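Local coordinates for protein AGR_L_2016p (Agrobacterium tumefaciens, PDB 2GVH) that probably hydrolyses acyl-CoA thioesters to coenzyme A and the free carboxylic acid, using two hotdog-fold thioesterase domains in one chain, at residues B[55-60]-B[125-131]. Sequence-based numbering, arbitrary orientation.
Sequences MDRVAF and TRGIFHM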
# COMPACT_ATOMS: atom_id res chain seq x y z
N MSE B 55 5.85 9.29 -12.47
CA MSE B 55 6.01 9.83 -13.82
C MSE B 55 5.48 8.84 -14.86
O MSE B 55 4.81 9.23 -15.81
CB MSE B 55 7.46 10.17 -14.09
CG MSE B 55 8.01 11.27 -13.20
SE MSE B 55 9.93 11.67 -13.53
CE MSE B 55 9.69 12.73 -15.09
N ASP B 56 5.77 7.55 -14.69
CA ASP B 56 5.28 6.61 -15.65
C ASP B 56 3.77 6.47 -15.51
O ASP B 56 3.06 6.42 -16.52
CB ASP B 56 6.04 5.30 -15.56
CG ASP B 56 5.35 4.15 -16.27
OD1 ASP B 56 5.61 3.95 -17.48
OD2 ASP B 56 4.58 3.42 -15.60
N ARG B 57 3.27 6.42 -14.26
CA ARG B 57 1.79 6.28 -14.10
C ARG B 57 1.01 7.37 -14.86
O ARG B 57 0.06 7.08 -15.60
CB ARG B 57 1.37 6.21 -12.65
CG ARG B 57 0.03 5.48 -12.40
CD ARG B 57 -0.49 5.68 -10.96
NE ARG B 57 0.48 5.15 -10.03
CZ ARG B 57 0.69 5.59 -8.80
NH1 ARG B 57 -0.01 6.60 -8.29
NH2 ARG B 57 1.62 5.01 -8.06
N VAL B 58 1.42 8.62 -14.74
CA VAL B 58 0.64 9.68 -15.36
C VAL B 58 0.85 9.67 -16.88
O VAL B 58 -0.01 10.11 -17.65
CB VAL B 58 0.93 11.04 -14.73
CG1 VAL B 58 2.46 11.32 -14.69
CG2 VAL B 58 0.16 12.14 -15.41
N ALA B 59 1.99 9.16 -17.30
CA ALA B 59 2.25 8.94 -18.70
C ALA B 59 1.25 7.95 -19.25
O ALA B 59 0.58 8.21 -20.27
CB ALA B 59 3.62 8.45 -18.90
N PHE B 60 1.16 6.82 -18.55
CA PHE B 60 0.24 5.76 -18.85
C PHE B 60 -1.20 6.27 -19.02
O PHE B 60 -1.82 6.09 -20.11
CB PHE B 60 0.33 4.67 -17.78
CG PHE B 60 -0.76 3.65 -17.86
CD1 PHE B 60 -0.68 2.60 -18.75
CD2 PHE B 60 -1.87 3.74 -17.05
CE1 PHE B 60 -1.69 1.64 -18.83
CE2 PHE B 60 -2.89 2.79 -17.13
CZ PHE B 60 -2.79 1.74 -18.01
N THR B 125 11.92 18.21 -13.01
CA THR B 125 12.45 17.13 -13.79
C THR B 125 11.57 16.80 -15.01
O THR B 125 10.34 16.76 -14.94
CB THR B 125 12.57 15.94 -12.89
OG1 THR B 125 13.45 16.28 -11.81
CG2 THR B 125 13.13 14.77 -13.64
N ARG B 126 12.20 16.56 -16.14
CA ARG B 126 11.47 16.25 -17.35
C ARG B 126 11.78 14.83 -17.77
O ARG B 126 12.92 14.40 -17.69
CB ARG B 126 11.87 17.24 -18.44
CG ARG B 126 11.46 16.89 -19.82
CD ARG B 126 12.15 17.80 -20.78
NE ARG B 126 11.43 17.83 -22.05
CZ ARG B 126 11.91 17.41 -23.21
NH1 ARG B 126 13.15 16.93 -23.31
NH2 ARG B 126 11.14 17.49 -24.28
N GLY B 127 10.77 14.07 -18.17
CA GLY B 127 11.01 12.74 -18.74
C GLY B 127 10.25 12.52 -20.04
O GLY B 127 9.23 13.14 -20.29
N ILE B 128 10.75 11.62 -20.86
CA ILE B 128 10.08 11.31 -22.11
C ILE B 128 9.80 9.83 -22.14
O ILE B 128 10.71 9.02 -22.02
CB ILE B 128 10.94 11.70 -23.33
CG1 ILE B 128 10.97 13.22 -23.52
CG2 ILE B 128 10.40 11.06 -24.57
N PHE B 129 8.53 9.48 -22.30
CA PHE B 129 8.10 8.09 -22.27
C PHE B 129 7.56 7.64 -23.59
O PHE B 129 6.78 8.34 -24.22
CB PHE B 129 7.05 7.89 -21.20
CG PHE B 129 7.60 7.92 -19.83
CD1 PHE B 129 7.86 9.13 -19.20
CD2 PHE B 129 7.85 6.73 -19.16
CE1 PHE B 129 8.38 9.16 -17.87
CE2 PHE B 129 8.37 6.74 -17.82
CZ PHE B 129 8.65 7.94 -17.19
N HIS B 130 7.98 6.47 -24.02
CA HIS B 130 7.47 5.92 -25.25
C HIS B 130 6.51 4.80 -24.95
O HIS B 130 6.92 3.67 -24.62
CB HIS B 130 8.61 5.45 -26.15
CG HIS B 130 9.58 6.53 -26.52
ND1 HIS B 130 9.44 7.29 -27.66
CD2 HIS B 130 10.69 6.99 -25.89
CE1 HIS B 130 10.43 8.17 -27.72
NE2 HIS B 130 11.19 8.01 -26.66
N MSE B 131 5.21 5.14 -25.02
CA MSE B 131 4.17 4.14 -24.80
C MSE B 131 3.89 3.47 -26.13
O MSE B 131 4.14 4.06 -27.16
CB MSE B 131 2.89 4.76 -24.26
CG MSE B 131 3.10 5.75 -23.12
SE MSE B 131 4.15 5.03 -21.67
CE MSE B 131 2.84 3.83 -20.84
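The carboxylate of D56 lies against the ring of F129 while its polar atoms are gripped from outside the pair: OD1 is hydrogen-bonded to T73 OG1 on strand 71-80, and OD2 receives a weak hydrogen bond from the backbone N of G180 of a second subunit. CG stands anti to the backbone N (chi1 165°), which lays the carboxylate beside the ring, the two planes 51° apart. D56 CB comes to 3.6 Å from F129 CE2, and D56 CA makes an off-centre CH-pi contact, 4.2 Å from the F129 ring centroid. The rim of the F129 ring also reaches M55, with F129 CZ 4.0 Å from M55 CB, while M55 O lies over one face of the ring; the base of F129 is met by A59, whose CB is 4.1 Å from F129 CG. No hydrogen bond joins the two segments. The axes of helix 55-60 and strand 125-131 approach to 9.5 Å at 49°, the packing of a hotdog fold, in which the long helix 49-67 is wrapped by an antiparallel sheet. At one end the selenomethionine M55 bends at its last torsion and carries CE to 3.5 Å from the backbone N of G127, where G127 has no side chain. At the other end M131, also selenomethionine, places its CE 3.8 Å from F60 CA and near the plane of the F60 ring, at the edge. That ring in turn meets F178 of the second subunit edge-to-face.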